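Local coordinates for protein lipolytic enzyme, G-D-S-L family (Bacteroides thetaiotaomicron, PDB 7BR2) that metabolises the drug diltiazem as a gut microbial serine esterase of the SGNH (GDSL) hydrolase family, at residues W40-T45 with L270-D275; F47-I52 with I437-V442; F263-E268 with R443-R448. All blocks are in the same frame, centred on the assembly; numbering follows the deposited sequence.

Interaction 1. Residues W40-T45 with L270-D275; sequences WLYYMT and LPYPLD
Tyr272 and Leu41 meet because both side chains run off opposite to their own backbone nitrogens. In Tyr272 this torsion (chi1 -170°) carries the phenol from the loop onto helix 35-46, and in Leu41 (chi1 -178°) it turns both methyls toward the loop. Leu41 CD2 then lies 3.5 Å from Tyr272 OH, while Leu41 CD1 is 4.1 Å from Pro273 CG. The tyrosine ring turns an edge to the helix: Tyr42 N sits close to the ring plane, 3.3 Å from Tyr272 CE1. The same ring atom is 3.7 Å from Tyr42 CB, the two tyrosine side chains crossing at roughly a right angle. Tyr272 OH bonds to Phe38 O, one turn back in the same helix. Replacing Tyr272 by an alanine would probably leave Phe38 O without this hydroxyl and open a gap beside Leu41 CD2 and Tyr42 CB.

A second group of contacts gathers at Thr45. Its carbonyl, near the end of the helix, accepts from Leu270 N (Thr45 O to Leu270 N 3.0 Å, N-H...O 162°). Thr45 OG1 donates to Leu41 O over 2.9 Å, approaching from the face of that carbonyl opposite to Thr45 N. A water gives one hydrogen to Thr45 OG1 and another to Leu270 O, the latter 2.6 Å away. Helix 35-46 of the GDSL-like hydrolase region thus packs, wholly buried, on the loop after strand 260-267. Chemically, a direct N-H...O bond and a separate water bridge tie loop to helix, with no charged group among the bonds.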
loop_
_atom_site.group_PDB
_atom_site.type_symbol
_atom_site.label_atom_id
_atom_site.label_comp_id
_atom_site.label_asym_id
_atom_site.label_seq_id
_atom_site.Cartn_x
_atom_site.Cartn_y
_atom_site.Cartn_z
ATOM N N TRP A 40 -0.386 4.594 -2.954
ATOM C CA TRP A 40 -0.850 5.550 -3.954
ATOM C C TRP A 40 -2.123 6.242 -3.480
ATOM O O TRP A 40 -2.275 7.452 -3.664
ATOM C CB TRP A 40 -1.066 4.856 -5.302
ATOM C CG TRP A 40 -1.066 5.789 -6.497
ATOM C CD1 TRP A 40 -0.958 7.155 -6.483
ATOM C CD2 TRP A 40 -1.184 5.415 -7.881
ATOM N NE1 TRP A 40 -1.007 7.647 -7.763
ATOM C CE2 TRP A 40 -1.143 6.603 -8.641
ATOM C CE3 TRP A 40 -1.323 4.187 -8.550
ATOM C CZ2 TRP A 40 -1.234 6.600 -10.041
ATOM C CZ3 TRP A 40 -1.415 4.185 -9.939
ATOM C CH2 TRP A 40 -1.373 5.384 -10.668
ATOM N N LEU A 41 -3.038 5.494 -2.848
ATOM C CA LEU A 41 -4.258 6.094 -2.312
ATOM C C LEU A 41 -3.937 7.212 -1.320
ATOM O O LEU A 41 -4.596 8.264 -1.301
ATOM C CB LEU A 41 -5.107 5.009 -1.642
ATOM C CG LEU A 41 -6.451 5.434 -1.048
ATOM C CD1 LEU A 41 -7.304 6.060 -2.125
ATOM C CD2 LEU A 41 -7.170 4.215 -0.432
ATOM N N TYR A 42 -2.932 6.993 -0.475
ATOM C CA TYR A 42 -2.500 8.065 0.411
ATOM C C TYR A 42 -2.077 9.294 -0.386
ATOM O O TYR A 42 -2.508 10.416 -0.099
ATOM C CB TYR A 42 -1.353 7.600 1.302
ATOM C CG TYR A 42 -0.898 8.669 2.263
ATOM C CD1 TYR A 42 -1.510 8.818 3.499
ATOM C CD2 TYR A 42 0.149 9.530 1.937
ATOM C CE1 TYR A 42 -1.093 9.796 4.388
ATOM C CE2 TYR A 42 0.573 10.506 2.820
ATOM C CZ TYR A 42 -0.052 10.634 4.043
ATOM O OH TYR A 42 0.354 11.597 4.929
ATOM N N TYR A 43 -1.220 9.106 -1.392
ATOM C CA TYR A 43 -0.769 10.283 -2.142
ATOM C C TYR A 43 -1.913 10.938 -2.916
ATOM O O TYR A 43 -1.922 12.159 -3.082
ATOM C CB TYR A 43 0.347 9.909 -3.118
ATOM C CG TYR A 43 1.708 9.816 -2.486
ATOM C CD1 TYR A 43 2.103 8.682 -1.791
ATOM C CD2 TYR A 43 2.597 10.879 -2.565
ATOM C CE1 TYR A 43 3.357 8.608 -1.204
ATOM C CE2 TYR A 43 3.841 10.822 -1.981
ATOM C CZ TYR A 43 4.221 9.685 -1.301
ATOM O OH TYR A 43 5.478 9.632 -0.732
ATOM N N MET A 44 -2.927 10.160 -3.317
ATOM C CA MET A 44 -4.021 10.722 -4.099
ATOM C C MET A 44 -4.926 11.579 -3.231
ATOM O O MET A 44 -5.500 12.560 -3.716
ATOM C CB MET A 44 -4.879 9.620 -4.739
ATOM C CG MET A 44 -4.203 8.670 -5.741
ATOM S SD MET A 44 -5.189 7.163 -5.947
ATOM C CE MET A 44 -4.517 6.509 -7.492
ATOM N N THR A 45 -5.085 11.217 -1.960
ATOM C CA THR A 45 -6.001 11.973 -1.115
ATOM C C THR A 45 -5.312 13.050 -0.285
ATOM O O THR A 45 -5.915 14.094 -0.027
ATOM C CB THR A 45 -6.785 11.022 -0.218
ATOM O OG1 THR A 45 -5.860 10.191 0.495
ATOM C CG2 THR A 45 -7.671 10.157 -1.072
ATOM N N LEU A 270 -7.993 15.501 1.606
ATOM C CA LEU A 270 -9.132 14.684 1.987
ATOM C C LEU A 270 -8.715 13.673 3.048
ATOM O O LEU A 270 -7.520 13.414 3.227
ATOM C CB LEU A 270 -9.700 13.954 0.757
ATOM C CG LEU A 270 -10.282 14.807 -0.375
ATOM C CD1 LEU A 270 -10.708 13.925 -1.560
ATOM C CD2 LEU A 270 -11.446 15.657 0.121
ATOM N N PRO A 271 -9.661 13.118 3.815
ATOM C CA PRO A 271 -9.306 12.024 4.730
ATOM C C PRO A 271 -8.893 10.776 3.963
ATOM O O PRO A 271 -9.244 10.577 2.797
ATOM C CB PRO A 271 -10.592 11.779 5.525
ATOM C CG PRO A 271 -11.688 12.249 4.621
ATOM C CD PRO A 271 -11.105 13.418 3.857
ATOM N N TYR A 272 -8.135 9.924 4.641
ATOM C CA TYR A 272 -7.743 8.657 4.046
ATOM C C TYR A 272 -8.907 7.687 4.126
ATOM O O TYR A 272 -9.419 7.439 5.224
ATOM C CB TYR A 272 -6.537 8.059 4.739
ATOM C CG TYR A 272 -5.995 6.881 3.975
ATOM C CD1 TYR A 272 -5.107 7.067 2.915
ATOM C CD2 TYR A 272 -6.405 5.581 4.275
ATOM C CE1 TYR A 272 -4.617 5.991 2.198
ATOM C CE2 TYR A 272 -5.920 4.499 3.560
ATOM C CZ TYR A 272 -5.031 4.712 2.519
ATOM O OH TYR A 272 -4.542 3.635 1.810
ATOM N N PRO A 273 -9.384 7.162 3.002
ATOM C CA PRO A 273 -10.522 6.241 3.028
ATOM C C PRO A 273 -10.081 4.798 3.195
ATOM O O PRO A 273 -9.084 4.349 2.624
ATOM C CB PRO A 273 -11.186 6.490 1.668
ATOM C CG PRO A 273 -10.063 6.863 0.794
ATOM C CD PRO A 273 -9.018 7.556 1.635
ATOM N N LEU A 274 -10.855 4.066 4.000
ATOM C CA LEU A 274 -10.547 2.689 4.360
ATOM C C LEU A 274 -11.651 1.778 3.850
ATOM O O LEU A 274 -12.833 1.988 4.149
ATOM C CB LEU A 274 -10.389 2.545 5.876
ATOM C CG LEU A 274 -9.179 3.296 6.428
ATOM C CD1 LEU A 274 -9.223 3.434 7.946
ATOM C CD2 LEU A 274 -7.871 2.650 5.976
ATOM N N ASP A 275 -11.266 0.792 3.056
ATOM C CA ASP A 275 -12.212 -0.207 2.582
ATOM C C ASP A 275 -12.545 -1.159 3.727
ATOM O O ASP A 275 -11.640 -1.706 4.375
ATOM C CB ASP A 275 -11.599 -0.961 1.407
ATOM C CG ASP A 275 -12.636 -1.616 0.526
ATOM O OD1 ASP A 275 -13.806 -1.728 0.952
ATOM O OD2 ASP A 275 -12.260 -2.033 -0.592
HETATM O O HOH W 1 -5.759 11.583 2.804
#

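Interaction 2. Residues F47-I52 with I437-V442; sequences FPNMPI and INKPVV
Pro48 and Asn438 form the close-packed part of this contact, their CA atoms 5.6 Å apart, where the loop between helix 35-46 and strand 53-58 meets the connection from helix 417-437 to strand 443-449. Pro48 CB approaches the backbone of the other loop, 3.2 Å from Asn438 O, and also lies 3.4 Å from Asn438 ND2. The asparagine side chain stands between its own backbone N and carbonyl carbon (chi1 60°), a position that turns its amide toward the proline. From there Asn438 ND2 makes a weak hydrogen bond to Pro48 O, 3.2 Å long and bent to 132° at the hydrogen. The same amide nitrogen bonds to Met44 O of helix 35-46, so it serves the last turn of that helix as well as the segment following it. Pro440 CD stands 4.2 Å from Pro48 CG, an apolar touch with the two side chains at about a right angle. Pro48 itself belongs to a type I turn from Phe47 to Met50, closed by Met50 N to Phe47 O at 3.0 Å.

Toward solvent the fit slackens. Asn49 is exposed, and its OD1 touches the aliphatic part of Lys439, 3.4 Å from CD, with the two side chains crossing at a slant. The lysine chain runs along this open side, bends at chi2 (-64°) and brings NZ inward, where it donates to Asn438 OD1 over 3.0 Å. A second, weak bond joins NZ to Tyr435 O of helix 417-437.

Asn438 thus uses both ends of its amide, giving through ND2 and receiving at OD1, which should fix its flip. The lysine charge near OD1 would probably polarise the amide and strengthen ND2 as a donor, consistent with a polar link between the two loops, with Asn49 on the exposed side.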
loop_
_atom_site.group_PDB
_atom_site.type_symbol
_atom_site.label_atom_id
_atom_site.label_comp_id
_atom_site.label_asym_id
_atom_site.label_seq_id
_atom_site.Cartn_x
_atom_site.Cartn_y
_atom_site.Cartn_z
ATOM N N PHE A 47 -2.162 14.510 -1.069
ATOM C CA PHE A 47 -1.500 15.482 -1.939
ATOM C C PHE A 47 -2.226 15.517 -3.281
ATOM O O PHE A 47 -1.647 15.166 -4.319
ATOM C CB PHE A 47 -0.022 15.136 -2.105
ATOM C CG PHE A 47 0.692 14.970 -0.806
ATOM C CD1 PHE A 47 0.890 16.052 0.047
ATOM C CD2 PHE A 47 1.115 13.719 -0.403
ATOM C CE1 PHE A 47 1.527 15.886 1.261
ATOM C CE2 PHE A 47 1.758 13.549 0.814
ATOM C CZ PHE A 47 1.960 14.631 1.645
ATOM N N PRO A 48 -3.484 15.980 -3.298
ATOM C CA PRO A 48 -4.307 15.852 -4.516
ATOM C C PRO A 48 -3.800 16.646 -5.705
ATOM O O PRO A 48 -4.154 16.314 -6.852
ATOM C CB PRO A 48 -5.678 16.366 -4.065
ATOM C CG PRO A 48 -5.352 17.349 -2.940
ATOM C CD PRO A 48 -4.186 16.712 -2.218
ATOM N N ASN A 49 -2.978 17.669 -5.487
ATOM C CA ASN A 49 -2.440 18.464 -6.576
ATOM C C ASN A 49 -1.033 18.039 -6.955
ATOM O O ASN A 49 -0.364 18.749 -7.710
ATOM C CB ASN A 49 -2.443 19.949 -6.213
ATOM C CG ASN A 49 -3.816 20.449 -5.794
ATOM O OD1 ASN A 49 -4.756 20.471 -6.586
ATOM N ND2 ASN A 49 -3.926 20.889 -4.541
ATOM N N MET A 50 -0.569 16.894 -6.460
ATOM C CA MET A 50 0.784 16.410 -6.727
ATOM C C MET A 50 0.695 15.029 -7.376
ATOM O O MET A 50 0.934 14.006 -6.720
ATOM C CB MET A 50 1.605 16.362 -5.440
ATOM C CG MET A 50 3.081 16.232 -5.671
ATOM S SD MET A 50 3.990 15.835 -4.170
ATOM C CE MET A 50 3.291 14.250 -3.744
ATOM N N PRO A 51 0.337 14.960 -8.663
ATOM C CA PRO A 51 0.126 13.644 -9.285
ATOM C C PRO A 51 1.418 12.854 -9.377
ATOM O O PRO A 51 2.477 13.386 -9.716
ATOM C CB PRO A 51 -0.420 13.979 -10.679
ATOM C CG PRO A 51 0.042 15.355 -10.949
ATOM C CD PRO A 51 0.068 16.060 -9.605
ATOM N N ILE A 52 1.310 11.568 -9.060
ATOM C CA ILE A 52 2.386 10.609 -9.198
ATOM C C ILE A 52 1.810 9.368 -9.873
ATOM O O ILE A 52 0.600 9.262 -10.089
ATOM C CB ILE A 52 3.011 10.236 -7.838
ATOM C CG1 ILE A 52 1.988 9.462 -6.994
ATOM C CG2 ILE A 52 3.438 11.497 -7.092
ATOM C CD1 ILE A 52 2.598 8.695 -5.870
ATOM N N ILE A 437 -11.260 14.588 -9.333
ATOM C CA ILE A 437 -12.254 14.745 -8.281
ATOM C C ILE A 437 -11.642 14.778 -6.882
ATOM O O ILE A 437 -12.384 14.754 -5.906
ATOM C CB ILE A 437 -13.328 13.654 -8.365
ATOM C CG1 ILE A 437 -12.720 12.291 -8.007
ATOM C CG2 ILE A 437 -13.981 13.680 -9.726
ATOM C CD1 ILE A 437 -13.716 11.158 -7.973
ATOM N N ASN A 438 -10.315 14.804 -6.751
ATOM C CA ASN A 438 -9.724 14.678 -5.422
ATOM C C ASN A 438 -9.477 16.026 -4.742
ATOM O O ASN A 438 -8.855 16.058 -3.675
ATOM C CB ASN A 438 -8.423 13.862 -5.480
ATOM C CG ASN A 438 -7.375 14.486 -6.360
ATOM O OD1 ASN A 438 -7.644 15.448 -7.068
ATOM N ND2 ASN A 438 -6.167 13.919 -6.345
ATOM N N LYS A 439 -9.934 17.129 -5.334
ATOM C CA LYS A 439 -9.719 18.457 -4.759
ATOM C C LYS A 439 -10.788 18.767 -3.717
ATOM O O LYS A 439 -11.980 18.804 -4.058
ATOM C CB LYS A 439 -9.746 19.524 -5.852
ATOM C CG LYS A 439 -9.132 19.099 -7.184
ATOM C CD LYS A 439 -7.659 18.807 -7.021
ATOM C CE LYS A 439 -7.066 18.369 -8.339
ATOM N NZ LYS A 439 -5.833 17.549 -8.212
ATOM N N PRO A 440 -10.418 19.031 -2.467
ATOM C CA PRO A 440 -11.435 19.381 -1.470
ATOM C C PRO A 440 -12.186 20.626 -1.901
ATOM O O PRO A 440 -11.615 21.543 -2.492
ATOM C CB PRO A 440 -10.622 19.633 -0.194
ATOM C CG PRO A 440 -9.333 18.927 -0.401
ATOM C CD PRO A 440 -9.063 19.012 -1.892
ATOM N N VAL A 441 -13.481 20.652 -1.610
ATOM C CA VAL A 441 -14.306 21.826 -1.851
ATOM C C VAL A 441 -14.692 22.420 -0.500
ATOM O O VAL A 441 -14.516 21.796 0.554
ATOM C CB VAL A 441 -15.560 21.518 -2.700
ATOM C CG1 VAL A 441 -15.169 20.984 -4.057
ATOM C CG2 VAL A 441 -16.436 20.518 -1.996
ATOM N N VAL A 442 -15.173 23.666 -0.537
ATOM C CA VAL A 442 -15.614 24.326 0.683
ATOM C C VAL A 442 -16.801 23.558 1.246
ATOM O O VAL A 442 -17.801 23.333 0.553
ATOM C CB VAL A 442 -15.951 25.801 0.424
ATOM C CG1 VAL A 442 -16.463 26.449 1.697
ATOM C CG2 VAL A 442 -14.726 26.554 -0.066
#

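Interaction 3. Residues F263-E268 with R443-R448; sequences FDYLAE and RKIVLR
Four backbone hydrogen bonds join Phe263 and Tyr265 to Ile445 and Arg443 as two antiparallel hydrogen-bonded pairs. Phe263 N and O bond to Ile445 O and N, and Tyr265 N and O to Arg443 O and N, each N...O distance 2.9 Å. Between them Asp264 and Lys444 form a non-hydrogen-bonded pair. The strand directions differ by 134°, well short of straight antiparallel, consistent with a marked twist between these short segments.

Apolar contact occupies the face bearing Phe263, Tyr265 and Ile445. The Phe263 ring, placed between its backbone N and carbonyl carbon (chi1 54°), receives Ile445 CB over one face in a CH-pi contact, 4.0 Å from the centroid and 18° off the normal. Ile445 CG2 also lies 3.7 Å from Phe263 CZ. The other branch of the isoleucine brings CD1 to Tyr265 CB at 3.6 Å.

Charge plays little part across the pair: Asp264 OD1 meets Lys444 CD at 3.9 Å, while Lys444 NZ stays 6.3 Å from Asp264 OD1. Arg443 instead turns away to a salt bridge with Asp319 and a hydrogen bond to Gln348 of helix 344-377.

The two strands are two of the three inner strands of a five-stranded antiparallel sheet, 443-449 being the central one, with 249-257 beside 260-267 and 313-318 beside 443-449. Phe263 and Tyr265 both pack on Met234 of strand 232-237, in the neighbouring mixed sheet.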
loop_
_atom_site.group_PDB
_atom_site.type_symbol
_atom_site.label_atom_id
_atom_site.label_comp_id
_atom_site.label_asym_id
_atom_site.label_seq_id
_atom_site.Cartn_x
_atom_site.Cartn_y
_atom_site.Cartn_z
ATOM N N PHE A 263 -19.555 27.426 10.055
ATOM C CA PHE A 263 -18.450 28.055 9.347
ATOM C C PHE A 263 -18.162 27.298 8.057
ATOM O O PHE A 263 -18.725 26.232 7.786
ATOM C CB PHE A 263 -17.199 28.140 10.228
ATOM C CG PHE A 263 -16.770 26.828 10.806
ATOM C CD1 PHE A 263 -17.320 26.365 11.990
ATOM C CD2 PHE A 263 -15.790 26.068 10.186
ATOM C CE1 PHE A 263 -16.914 25.163 12.538
ATOM C CE2 PHE A 263 -15.379 24.863 10.727
ATOM C CZ PHE A 263 -15.939 24.407 11.903
ATOM N N ASP A 264 -17.280 27.887 7.255
ATOM C CA ASP A 264 -16.821 27.324 5.997
ATOM C C ASP A 264 -15.425 26.756 6.201
ATOM O O ASP A 264 -14.544 27.427 6.767
ATOM C CB ASP A 264 -16.828 28.386 4.897
ATOM C CG ASP A 264 -18.240 28.740 4.443
ATOM O OD1 ASP A 264 -19.184 27.976 4.748
ATOM O OD2 ASP A 264 -18.417 29.796 3.805
ATOM N N TYR A 265 -15.261 25.497 5.792
ATOM C CA TYR A 265 -14.046 24.714 5.970
ATOM C C TYR A 265 -13.510 24.348 4.591
ATOM O O TYR A 265 -14.203 23.682 3.817
ATOM C CB TYR A 265 -14.382 23.464 6.789
ATOM C CG TYR A 265 -13.366 22.346 6.806
ATOM C CD1 TYR A 265 -12.069 22.556 7.251
ATOM C CD2 TYR A 265 -13.718 21.075 6.395
ATOM C CE1 TYR A 265 -11.155 21.526 7.280
ATOM C CE2 TYR A 265 -12.812 20.038 6.419
ATOM C CZ TYR A 265 -11.535 20.268 6.865
ATOM O OH TYR A 265 -10.630 19.227 6.892
ATOM N N LEU A 266 -12.307 24.800 4.261
ATOM C CA LEU A 266 -11.686 24.397 3.003
ATOM C C LEU A 266 -10.382 23.687 3.342
ATOM O O LEU A 266 -9.383 24.329 3.668
ATOM C CB LEU A 266 -11.463 25.584 2.058
ATOM C CG LEU A 266 -10.729 25.193 0.759
ATOM C CD1 LEU A 266 -11.545 24.182 -0.079
ATOM C CD2 LEU A 266 -10.343 26.396 -0.094
ATOM N N ALA A 267 -10.397 22.361 3.252
ATOM C CA ALA A 267 -9.220 21.560 3.544
ATOM C C ALA A 267 -8.291 21.534 2.339
ATOM O O ALA A 267 -8.723 21.740 1.206
ATOM C CB ALA A 267 -9.629 20.140 3.924
ATOM N N GLU A 268 -6.998 21.328 2.601
ATOM C CA GLU A 268 -6.042 21.086 1.532
ATOM C C GLU A 268 -6.016 19.631 1.108
ATOM O O GLU A 268 -5.551 19.326 0.001
ATOM C CB GLU A 268 -4.629 21.496 1.957
ATOM C CG GLU A 268 -4.484 22.967 2.282
ATOM C CD GLU A 268 -3.182 23.293 2.989
ATOM O OE1 GLU A 268 -2.383 22.361 3.252
ATOM O OE2 GLU A 268 -2.973 24.483 3.310
ATOM N N ARG A 443 -16.685 23.137 2.506
ATOM C CA ARG A 443 -17.727 22.399 3.213
ATOM C C ARG A 443 -18.323 23.261 4.322
ATOM O O ARG A 443 -17.592 23.878 5.106
ATOM C CB ARG A 443 -17.169 21.103 3.802
ATOM C CG ARG A 443 -16.525 20.184 2.788
ATOM C CD ARG A 443 -17.551 19.642 1.798
ATOM N NE ARG A 443 -16.950 18.675 0.886
ATOM C CZ ARG A 443 -17.622 18.004 -0.046
ATOM N NH1 ARG A 443 -18.930 18.190 -0.190
ATOM N NH2 ARG A 443 -16.982 17.144 -0.830
ATOM N N LYS A 444 -19.645 23.249 4.414
ATOM C CA LYS A 444 -20.384 24.032 5.396
ATOM C C LYS A 444 -20.581 23.205 6.661
ATOM O O LYS A 444 -21.372 22.258 6.673
ATOM C CB LYS A 444 -21.718 24.446 4.789
ATOM C CG LYS A 444 -22.708 25.027 5.751
ATOM C CD LYS A 444 -22.452 26.457 6.124
ATOM C CE LYS A 444 -23.432 26.856 7.237
ATOM N NZ LYS A 444 -24.866 26.418 6.971
ATOM N N ILE A 445 -19.875 23.567 7.731
ATOM C CA ILE A 445 -19.933 22.841 8.996
ATOM C C ILE A 445 -20.878 23.571 9.942
ATOM O O ILE A 445 -20.782 24.792 10.106
ATOM C CB ILE A 445 -18.531 22.689 9.606
ATOM C CG1 ILE A 445 -17.641 21.895 8.636
ATOM C CG2 ILE A 445 -18.625 22.037 10.972
ATOM C CD1 ILE A 445 -16.265 21.535 9.170
ATOM N N VAL A 446 -21.777 22.819 10.579
ATOM C CA VAL A 446 -22.800 23.360 11.465
ATOM C C VAL A 446 -22.809 22.537 12.742
ATOM O O VAL A 446 -22.808 21.300 12.692
ATOM C CB VAL A 446 -24.196 23.318 10.811
ATOM C CG1 VAL A 446 -25.278 23.573 11.845
ATOM C CG2 VAL A 446 -24.289 24.285 9.644
ATOM N N LEU A 447 -22.818 23.222 13.884
ATOM C CA LEU A 447 -23.055 22.604 15.179
ATOM C C LEU A 447 -24.355 23.193 15.694
ATOM O O LEU A 447 -24.409 24.376 16.066
ATOM C CB LEU A 447 -21.897 22.841 16.146
ATOM C CG LEU A 447 -20.643 22.051 15.748
ATOM C CD1 LEU A 447 -19.396 22.682 16.314
ATOM C CD2 LEU A 447 -20.735 20.589 16.131
ATOM N N ARG A 448 -25.392 22.367 15.692
ATOM C CA ARG A 448 -26.740 22.769 16.055
ATOM C C ARG A 448 -26.984 22.269 17.473
ATOM O O ARG A 448 -26.828 21.075 17.737
ATOM C CB ARG A 448 -27.744 22.142 15.087
ATOM C CG ARG A 448 -29.200 22.332 15.453
ATOM C CD ARG A 448 -30.127 21.568 14.500
ATOM N NE ARG A 448 -29.948 21.875 13.080
ATOM C CZ ARG A 448 -30.445 21.131 12.092
ATOM N NH1 ARG A 448 -31.126 20.026 12.372
ATOM N NH2 ARG A 448 -30.248 21.477 10.826
#

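The three contacts follow one another from the hydrolase core to the antiparallel sheet. Centres of interactions 1 and 2 are about 11 Å apart, and they touch directly: Leu270 CD1 packs 3.5 Å from Asn438 O. Interactions 2 and 3, with centres about 18 Å apart, meet where Pro440 CB packs 3.2 Å from Ala267 O. Interactions 1 and 3 lie about 20 Å apart between centres and share the chain running from 263-268 into 270-275. The segments of the three contacts alternate along the chain; interactions 1 and 2 bring 40-52 to 270-275 and 437-442. None includes Ser28, His207 or Asp204, which probably form the catalytic triad; the contacts described are packing between parts of the fold.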